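Local coordinates for protein putative glycoside hydrolase (Parabacteroides distasonis ATCC 8503, PDB 3GYC) that is a putative glycoside hydrolase with a TIM-barrel, cellulase-like fold, and so probably cleaves glycosidic bonds in carbohydrates, at residues 244-249 against 307-312; 267-272 against 320-325. One frame throughout, in Å; residues are numbered along the deposited sequence.

Contact 1: 244-249 against 307-312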
ATOM      1  N   GLU A 244     -11.527   7.074 -16.758  1.00 14.33           N
ATOM      2  CA  GLU A 244     -11.566   7.840 -18.000  1.00 13.78           C
ATOM      3  C   GLU A 244     -10.203   7.964 -18.662  1.00 11.72           C
ATOM      4  O   GLU A 244     -10.069   7.716 -19.850  1.00 12.84           O
ATOM      5  CB  GLU A 244     -12.157   9.244 -17.774  1.00 13.76           C
ATOM      6  CG  GLU A 244     -12.296  10.090 -19.046  1.00 15.38           C
ATOM      7  CD  GLU A 244     -12.690  11.521 -18.751  1.00 17.20           C
ATOM      8  OE1 GLU A 244     -13.141  11.801 -17.610  1.00 17.76           O
ATOM      9  OE2 GLU A 244     -12.513  12.370 -19.643  1.00 17.83           O
ATOM     10  N   PHE A 245      -9.204   8.366 -17.901  1.00 10.91           N
ATOM     11  CA  PHE A 245      -7.866   8.511 -18.440  1.00 11.73           C
ATOM     12  C   PHE A 245      -7.376   7.240 -19.189  1.00 11.07           C
ATOM     13  O   PHE A 245      -6.928   7.293 -20.335  1.00 11.69           O
ATOM     14  CB  PHE A 245      -6.880   8.837 -17.315  1.00 10.20           C
ATOM     15  CG  PHE A 245      -5.509   9.139 -17.805  1.00 11.23           C
ATOM     16  CD1 PHE A 245      -5.215  10.368 -18.356  1.00 11.92           C
ATOM     17  CD2 PHE A 245      -4.504   8.186 -17.728  1.00 12.17           C
ATOM     18  CE1 PHE A 245      -3.948  10.653 -18.829  1.00 12.85           C
ATOM     19  CE2 PHE A 245      -3.244   8.461 -18.211  1.00 12.72           C
ATOM     20  CZ  PHE A 245      -2.955   9.705 -18.745  1.00 13.43           C
ATOM     21  N   TYR A 246      -7.483   6.104 -18.519  1.00 11.65           N
ATOM     22  CA  TYR A 246      -7.005   4.860 -19.097  1.00 12.28           C
ATOM     23  C   TYR A 246      -7.863   4.411 -20.289  1.00 11.97           C
ATOM     24  O   TYR A 246      -7.316   3.809 -21.232  1.00 12.80           O
ATOM     25  CB  TYR A 246      -6.858   3.752 -18.043  1.00 11.45           C
ATOM     26  CG  TYR A 246      -5.608   3.806 -17.210  1.00 12.19           C
ATOM     27  CD1 TYR A 246      -4.419   4.270 -17.734  1.00 13.34           C
ATOM     28  CD2 TYR A 246      -5.572   3.261 -15.948  1.00 12.69           C
ATOM     29  CE1 TYR A 246      -3.250   4.265 -17.010  1.00 12.54           C
ATOM     30  CE2 TYR A 246      -4.391   3.232 -15.220  1.00 13.47           C
ATOM     31  CZ  TYR A 246      -3.235   3.743 -15.778  1.00 13.75           C
ATOM     32  OH  TYR A 246      -2.049   3.757 -15.116  1.00 15.79           O
ATOM     33  N   LYS A 247      -9.161   4.709 -20.268  1.00 13.05           N
ATOM     34  CA  LYS A 247     -10.041   4.375 -21.409  1.00 14.32           C
ATOM     35  C   LYS A 247      -9.582   5.178 -22.612  1.00 13.95           C
ATOM     36  O   LYS A 247      -9.527   4.663 -23.720  1.00 15.53           O
ATOM     37  CB  LYS A 247     -11.524   4.618 -21.121  1.00 16.50           C
ATOM     38  CG  LYS A 247     -12.165   3.592 -20.158  1.00 18.03           C
ATOM     39  CD  LYS A 247     -13.581   4.008 -19.806  1.00 19.24           C
ATOM     40  CE  LYS A 247     -14.251   3.064 -18.829  1.00 19.79           C
ATOM     41  NZ  LYS A 247     -15.481   3.706 -18.235  1.00 20.79           N
ATOM     42  N   LEU A 248      -9.221   6.435 -22.388  1.00 13.26           N
ATOM     43  CA  LEU A 248      -8.690   7.272 -23.460  1.00 13.15           C
ATOM     44  C   LEU A 248      -7.324   6.794 -23.991  1.00 12.73           C
ATOM     45  O   LEU A 248      -7.106   6.748 -25.204  1.00 13.18           O
ATOM     46  CB  LEU A 248      -8.584   8.732 -23.004  1.00 12.37           C
ATOM     47  CG  LEU A 248      -9.910   9.509 -22.901  1.00 10.79           C
ATOM     48  CD1 LEU A 248      -9.689  10.805 -22.150  1.00  9.51           C
ATOM     49  CD2 LEU A 248     -10.544   9.745 -24.280  1.00  9.70           C
ATOM     50  N   VAL A 249      -6.428   6.451 -23.084  1.00 13.07           N
ATOM     51  CA  VAL A 249      -5.077   6.031 -23.409  1.00 12.74           C
ATOM     52  C   VAL A 249      -5.041   4.661 -24.051  1.00 13.56           C
ATOM     53  O   VAL A 249      -4.215   4.414 -24.931  1.00 15.19           O
ATOM     54  CB  VAL A 249      -4.200   6.039 -22.143  1.00 12.95           C
ATOM     55  CG1 VAL A 249      -2.837   5.308 -22.349  1.00 11.68           C
ATOM     56  CG2 VAL A 249      -3.994   7.461 -21.682  1.00 12.22           C
ATOM     57  N   TRP A 307      -0.194   8.809  -7.040  1.00 13.55           N
ATOM     58  CA  TRP A 307      -1.432   9.585  -7.079  1.00 14.26           C
ATOM     59  C   TRP A 307      -1.880   9.801  -8.522  1.00 14.41           C
ATOM     60  O   TRP A 307      -2.978  10.312  -8.748  1.00 16.47           O
ATOM     61  CB  TRP A 307      -1.269  11.008  -6.479  1.00 13.10           C
ATOM     62  CG  TRP A 307      -0.934  11.086  -5.001  1.00 12.66           C
ATOM     63  CD1 TRP A 307       0.287  11.259  -4.472  1.00 11.19           C
ATOM     64  CD2 TRP A 307      -1.845  11.019  -3.904  1.00 12.30           C
ATOM     65  NE1 TRP A 307       0.222  11.260  -3.106  1.00 12.50           N
ATOM     66  CE2 TRP A 307      -1.083  11.135  -2.732  1.00 11.79           C
ATOM     67  CE3 TRP A 307      -3.229  10.864  -3.798  1.00 11.47           C
ATOM     68  CZ2 TRP A 307      -1.643  11.087  -1.475  1.00 12.04           C
ATOM     69  CZ3 TRP A 307      -3.789  10.821  -2.552  1.00 11.37           C
ATOM     70  CH2 TRP A 307      -2.993  10.929  -1.403  1.00 12.85           C
ATOM     71  N   GLY A 308      -1.021   9.479  -9.494  1.00 15.44           N
ATOM     72  CA  GLY A 308      -1.288   9.761 -10.929  1.00 15.14           C
ATOM     73  C   GLY A 308      -1.669   8.551 -11.754  1.00 16.04           C
ATOM     74  O   GLY A 308      -2.845   8.285 -11.972  1.00 15.40           O
ATOM     75  N   LEU A 309      -0.655   7.809 -12.204  1.00 16.45           N
ATOM     76  CA  LEU A 309      -0.861   6.601 -12.974  1.00 15.65           C
ATOM     77  C   LEU A 309      -0.684   5.427 -12.042  1.00 14.37           C
ATOM     78  O   LEU A 309       0.135   5.468 -11.108  1.00 13.78           O
ATOM     79  CB  LEU A 309       0.109   6.514 -14.174  1.00 15.65           C
ATOM     80  CG  LEU A 309      -0.472   6.970 -15.514  1.00 17.36           C
ATOM     81  CD1 LEU A 309      -0.792   8.444 -15.545  1.00 16.79           C
ATOM     82  CD2 LEU A 309       0.447   6.603 -16.685  1.00 16.54           C
ATOM     83  N   VAL A 310      -1.438   4.363 -12.293  1.00 13.38           N
ATOM     84  CA  VAL A 310      -1.315   3.169 -11.469  1.00 13.52           C
ATOM     85  C   VAL A 310      -0.010   2.387 -11.801  1.00 13.71           C
ATOM     86  O   VAL A 310       0.767   2.044 -10.900  1.00 12.97           O
ATOM     87  CB  VAL A 310      -2.559   2.244 -11.616  1.00 13.70           C
ATOM     88  CG1 VAL A 310      -2.431   1.005 -10.737  1.00 13.20           C
ATOM     89  CG2 VAL A 310      -3.795   3.015 -11.246  1.00 13.07           C
ATOM     90  N   ASP A 311       0.231   2.159 -13.084  1.00 12.62           N
ATOM     91  CA  ASP A 311       1.402   1.399 -13.570  1.00 13.45           C
ATOM     92  C   ASP A 311       2.317   2.322 -14.388  1.00 11.93           C
ATOM     93  O   ASP A 311       1.859   3.083 -15.243  1.00 11.82           O
ATOM     94  CB  ASP A 311       0.923   0.274 -14.481  1.00 15.49           C
ATOM     95  CG  ASP A 311       0.078  -0.771 -13.759  1.00 16.38           C
ATOM     96  OD1 ASP A 311       0.153  -0.807 -12.536  1.00 16.49           O
ATOM     97  OD2 ASP A 311      -0.623  -1.585 -14.450  1.00 16.01           O
ATOM     98  N   TYR A 312       3.605   2.277 -14.106  1.00 10.06           N
ATOM     99  CA  TYR A 312       4.590   3.050 -14.833  1.00 11.21           C
ATOM    100  C   TYR A 312       5.903   2.409 -14.554  1.00 10.74           C
ATOM    101  O   TYR A 312       6.014   1.636 -13.625  1.00 10.45           O
ATOM    102  CB  TYR A 312       4.654   4.506 -14.327  1.00 11.86           C
ATOM    103  CG  TYR A 312       4.958   5.515 -15.456  1.00 10.78           C
ATOM    104  CD1 TYR A 312       4.062   5.678 -16.513  1.00 11.07           C
ATOM    105  CD2 TYR A 312       6.099   6.320 -15.442  1.00 12.04           C
ATOM    106  CE1 TYR A 312       4.259   6.638 -17.535  1.00 11.48           C
ATOM    107  CE2 TYR A 312       6.325   7.289 -16.475  1.00 11.24           C
ATOM    108  CZ  TYR A 312       5.393   7.428 -17.544  1.00 11.28           C
ATOM    109  OH  TYR A 312       5.567   8.383 -18.564  1.00 10.08           O
TER
HETATM  110  O   HOH W   1      -0.070   3.118 -16.849  1.00 18.49           O
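The phenol oxygen of Y246 meets the backbone of V310 and D311, so that helix 240-249 is tied to the long loop following strand 301-303 of a TIM-type barrel. V310 N donates to Y246 OH over 3.0 Å, but the angle at the hydrogen is bent, 135°. The neighbouring amide, D311 N, points much straighter at the same oxygen (169°) yet stands 3.4 Å from Y246 OH, a weak bond. With CG anti to its carbonyl carbon (chi1 -80°), Y246 sends its ring across the gap between helix and loop, 8.8 Å wide between the CA atoms of Y246 and L309. Tight packing lies on the L309 side: F245 and L309 cross at about a right angle, CE2 of F245 resting 3.6 Å from CD1 of L309, while V249 CG2 lies above one face of the F245 ring, offset toward the rim. Contact with V310 is looser, CE2 of the Y246 ring being 4.0 Å from V310 CG2. The wetter part is at the phenol, where a water joins Y246 to the loop although all five touching residues are buried. A phenylalanine here lacks the hydroxyl, and the V310 amide and the bridging water would probably lose their partner, leaving the loop less firmly tied to the helix. D311 turns its carboxylate elsewhere, its OD2 bonding to Y251 OH, whereas its carbonyl oxygen accepts from the bridging water, which lies 2.7 Å from Y246 OH.

Contact 2: 267-272 against 320-325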
ATOM      1  N   ASN A 267       0.053   7.524 -26.050  1.00 10.97           N
ATOM      2  CA  ASN A 267      -1.022   8.410 -25.625  1.00 12.02           C
ATOM      3  C   ASN A 267      -1.094   9.023 -24.250  1.00 11.25           C
ATOM      4  O   ASN A 267      -1.751  10.028 -24.097  1.00 11.98           O
ATOM      5  CB  ASN A 267      -2.312   7.608 -25.746  1.00 12.56           C
ATOM      6  CG  ASN A 267      -2.483   7.037 -27.095  1.00 13.28           C
ATOM      7  OD1 ASN A 267      -2.066   7.647 -28.084  1.00 13.03           O
ATOM      8  ND2 ASN A 267      -3.052   5.841 -27.168  1.00 14.56           N
ATOM      9  N   ALA A 268      -0.483   8.427 -23.235  1.00 10.77           N
ATOM     10  CA  ALA A 268      -0.685   8.907 -21.867  1.00 10.60           C
ATOM     11  C   ALA A 268      -0.345  10.386 -21.679  1.00 12.52           C
ATOM     12  O   ALA A 268      -1.191  11.177 -21.219  1.00 11.88           O
ATOM     13  CB  ALA A 268       0.068   8.021 -20.862  1.00  8.07           C
ATOM     14  N   GLU A 269       0.880  10.763 -22.016  1.00 13.67           N
ATOM     15  CA  GLU A 269       1.273  12.138 -21.869  1.00 15.39           C
ATOM     16  C   GLU A 269       0.367  13.049 -22.681  1.00 15.64           C
ATOM     17  O   GLU A 269      -0.105  14.071 -22.156  1.00 14.88           O
ATOM     18  CB  GLU A 269       2.715  12.353 -22.270  1.00 17.51           C
ATOM     19  CG  GLU A 269       3.182  13.744 -21.898  1.00 19.88           C
ATOM     20  CD  GLU A 269       4.601  14.014 -22.296  1.00 22.59           C
ATOM     21  OE1 GLU A 269       5.210  13.193 -23.034  1.00 24.60           O
ATOM     22  OE2 GLU A 269       5.110  15.065 -21.866  1.00 24.28           O
ATOM     23  N   ARG A 270       0.138  12.692 -23.949  1.00 15.88           N
ATOM     24  CA  ARG A 270      -0.737  13.483 -24.833  0.50 15.56           C
ATOM     25  C   ARG A 270      -2.095  13.708 -24.195  1.00 14.74           C
ATOM     26  O   ARG A 270      -2.556  14.836 -24.125  1.00 15.24           O
ATOM     27  CB  ARG A 270      -0.941  12.827 -26.215  0.50 15.58           C
ATOM     28  CG  ARG A 270      -1.971  13.566 -27.106  0.50 16.07           C
ATOM     29  CD  ARG A 270      -2.389  12.782 -28.374  0.50 15.81           C
ATOM     30  NE  ARG A 270      -2.892  11.441 -28.044  0.50 15.46           N
ATOM     31  CZ  ARG A 270      -4.167  11.147 -27.798  0.50 14.93           C
ATOM     32  NH1 ARG A 270      -5.109  12.093 -27.866  0.50 14.38           N
ATOM     33  NH2 ARG A 270      -4.501   9.893 -27.503  0.50 13.87           N
ATOM     34  N   VAL A 271      -2.743  12.632 -23.758  1.00 13.09           N
ATOM     35  CA  VAL A 271      -4.061  12.709 -23.131  1.00 12.21           C
ATOM     36  C   VAL A 271      -4.041  13.637 -21.910  1.00 14.01           C
ATOM     37  O   VAL A 271      -4.961  14.414 -21.715  1.00 11.79           O
ATOM     38  CB  VAL A 271      -4.599  11.302 -22.775  1.00 11.54           C
ATOM     39  CG1 VAL A 271      -5.791  11.385 -21.817  1.00 10.61           C
ATOM     40  CG2 VAL A 271      -4.965  10.550 -24.069  1.00 10.03           C
ATOM     41  N   TYR A 272      -2.982  13.559 -21.110  1.00 12.82           N
ATOM     42  CA  TYR A 272      -2.855  14.435 -19.948  1.00 13.64           C
ATOM     43  C   TYR A 272      -2.605  15.902 -20.321  1.00 13.59           C
ATOM     44  O   TYR A 272      -3.289  16.793 -19.831  1.00 12.53           O
ATOM     45  CB  TYR A 272      -1.750  13.945 -19.023  1.00 14.05           C
ATOM     46  CG  TYR A 272      -1.471  14.904 -17.911  1.00 14.36           C
ATOM     47  CD1 TYR A 272      -2.368  15.053 -16.866  1.00 14.95           C
ATOM     48  CD2 TYR A 272      -0.327  15.689 -17.923  1.00 14.53           C
ATOM     49  CE1 TYR A 272      -2.135  15.969 -15.853  1.00 15.60           C
ATOM     50  CE2 TYR A 272      -0.069  16.592 -16.913  1.00 15.19           C
ATOM     51  CZ  TYR A 272      -0.977  16.734 -15.877  1.00 16.11           C
ATOM     52  OH  TYR A 272      -0.731  17.658 -14.873  1.00 17.69           O
ATOM     53  N   TRP A 320       8.924  10.946 -16.820  1.00 11.59           N
ATOM     54  CA  TRP A 320       8.414  10.984 -15.460  1.00 12.52           C
ATOM     55  C   TRP A 320       7.943  12.341 -15.039  1.00 12.58           C
ATOM     56  O   TRP A 320       7.261  12.444 -14.024  1.00 13.20           O
ATOM     57  CB  TRP A 320       9.496  10.541 -14.467  1.00 12.96           C
ATOM     58  CG  TRP A 320       9.791   9.076 -14.506  1.00 12.88           C
ATOM     59  CD1 TRP A 320      10.700   8.455 -15.297  1.00 14.23           C
ATOM     60  CD2 TRP A 320       9.172   8.047 -13.725  1.00 10.79           C
ATOM     61  NE1 TRP A 320      10.710   7.110 -15.035  1.00 13.71           N
ATOM     62  CE2 TRP A 320       9.757   6.831 -14.099  1.00 12.05           C
ATOM     63  CE3 TRP A 320       8.169   8.040 -12.762  1.00 11.61           C
ATOM     64  CZ2 TRP A 320       9.398   5.610 -13.509  1.00 10.35           C
ATOM     65  CZ3 TRP A 320       7.817   6.818 -12.152  1.00 11.47           C
ATOM     66  CH2 TRP A 320       8.405   5.625 -12.564  1.00  9.96           C
ATOM     67  N   ASP A 321       8.298  13.391 -15.777  1.00 13.20           N
ATOM     68  CA  ASP A 321       7.954  14.732 -15.316  1.00 15.02           C
ATOM     69  C   ASP A 321       6.488  15.020 -15.021  1.00 13.84           C
ATOM     70  O   ASP A 321       6.157  15.502 -13.927  1.00 13.74           O
ATOM     71  CB  ASP A 321       8.607  15.847 -16.163  1.00 16.39           C
ATOM     72  CG  ASP A 321       8.165  15.876 -17.634  1.00 18.56           C
ATOM     73  OD1 ASP A 321       7.316  15.082 -18.116  1.00 19.29           O
ATOM     74  OD2 ASP A 321       8.716  16.758 -18.320  1.00 19.78           O
ATOM     75  N   TRP A 322       5.604  14.692 -15.955  1.00 11.85           N
ATOM     76  CA  TRP A 322       4.184  14.949 -15.759  1.00 12.59           C
ATOM     77  C   TRP A 322       3.549  14.055 -14.691  1.00 13.03           C
ATOM     78  O   TRP A 322       2.560  14.453 -14.025  1.00 11.28           O
ATOM     79  CB  TRP A 322       3.421  14.876 -17.085  1.00 13.47           C
ATOM     80  CG  TRP A 322       3.443  13.543 -17.731  1.00 13.57           C
ATOM     81  CD1 TRP A 322       4.441  13.012 -18.524  1.00 14.72           C
ATOM     82  CD2 TRP A 322       2.403  12.564 -17.688  1.00 14.94           C
ATOM     83  NE1 TRP A 322       4.084  11.750 -18.942  1.00 13.60           N
ATOM     84  CE2 TRP A 322       2.840  11.451 -18.450  1.00 14.66           C
ATOM     85  CE3 TRP A 322       1.144  12.508 -17.073  1.00 15.58           C
ATOM     86  CZ2 TRP A 322       2.063  10.317 -18.608  1.00 14.63           C
ATOM     87  CZ3 TRP A 322       0.390  11.375 -17.217  1.00 15.88           C
ATOM     88  CH2 TRP A 322       0.850  10.292 -17.974  1.00 15.59           C
ATOM     89  N   VAL A 323       4.127  12.860 -14.502  1.00 12.14           N
ATOM     90  CA  VAL A 323       3.675  11.949 -13.480  1.00 12.82           C
ATOM     91  C   VAL A 323       4.066  12.510 -12.095  1.00 12.87           C
ATOM     92  O   VAL A 323       3.238  12.509 -11.154  1.00 13.31           O
ATOM     93  CB  VAL A 323       4.286  10.527 -13.689  1.00 13.11           C
ATOM     94  CG1 VAL A 323       3.904   9.642 -12.567  1.00 12.40           C
ATOM     95  CG2 VAL A 323       3.796   9.964 -15.064  1.00 10.82           C
ATOM     96  N   LYS A 324       5.284  13.055 -11.989  1.00 12.82           N
ATOM     97  CA  LYS A 324       5.751  13.685 -10.741  1.00 12.76           C
ATOM     98  C   LYS A 324       4.881  14.909 -10.404  1.00 14.19           C
ATOM     99  O   LYS A 324       4.606  15.196  -9.246  1.00 13.23           O
ATOM    100  CB  LYS A 324       7.244  14.041 -10.821  1.00 13.68           C
ATOM    101  CG  LYS A 324       8.202  12.853 -10.776  1.00 15.17           C
ATOM    102  CD  LYS A 324       9.662  13.152 -11.141  1.00 15.36           C
ATOM    103  CE  LYS A 324      10.284  14.218 -10.247  1.00 16.62           C
ATOM    104  NZ  LYS A 324      11.697  14.569 -10.618  1.00 16.33           N
ATOM    105  N   ASP A 325       4.481  15.661 -11.431  1.00 14.21           N
ATOM    106  CA  ASP A 325       3.603  16.795 -11.230  1.00 14.81           C
ATOM    107  C   ASP A 325       2.300  16.377 -10.542  1.00 13.16           C
ATOM    108  O   ASP A 325       1.834  17.049  -9.616  1.00 10.01           O
ATOM    109  CB  ASP A 325       3.291  17.471 -12.570  1.00 16.10           C
ATOM    110  CG  ASP A 325       4.456  18.327 -13.109  1.00 18.21           C
ATOM    111  OD1 ASP A 325       5.418  18.583 -12.363  1.00 19.97           O
ATOM    112  OD2 ASP A 325       4.385  18.789 -14.275  1.00 17.63           O
TER
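The indole of W322 lies against A268, E269 and Y272, reaching from the N-terminal part of helix 321-337 to helix 259-273. Over the segments the two axes approach to 11.0 Å at a crossing angle of 51°, and the W322 indole projects into that gap and meets side chains of the other helix. Its first torsion puts CG between the backbone N and the carbonyl carbon, and the ring plane is sandwiched: V323 CG2 sits over the centre of one face, while the opposite face receives E269. There CG of E269 stands over the five-membered ring, 22° off its normal, in a CH-pi contact; the same CG is 3.7 Å from W322 CD1. The E269 chain runs on extended beyond CG, and its carboxylate lies nearly parallel to the indole. Y272 takes the benzo side. Its ring is near parallel to the six-membered ring but slid so far aside that the two hardly overlap; the closest approach is CD2 of Y272, 3.6 Å from CE3 of W322, with CG and CB of Y272 also against the indole rim. At the far end of the indole, A268 CB is 3.8 Å from W322 CH2. No hydrogen bond crosses between the segments, so dispersion and CH-pi contacts carry the packing. E269 OE2 and D321 OD1 lie 4.4 Å apart, and both form salt bridges to R273, which probably offsets the repulsion between these like charges.

In the fold
Contacts 1 and 2 have centres about 9 Å apart on the same side of the chain's centre, and their segments alternate along the sequence: 244-249, 267-272, 307-312, 320-325. Helices 240-249 and 259-273 follow each other; strand 301-303 then leads into the loop of contact 1, and helix 321-337 carries the second half of contact 2. The two also touch directly. V249 O is 2.9 Å from N267 ND2, a probable hydrogen bond, and L309 CD1 packs 3.5 Å from W322 CH2, while F245 reaches V271. These junctions link the two contacts directly, joining the two successive helices to the loop and helix that follow strand 301-303 of the barrel's parallel sheet.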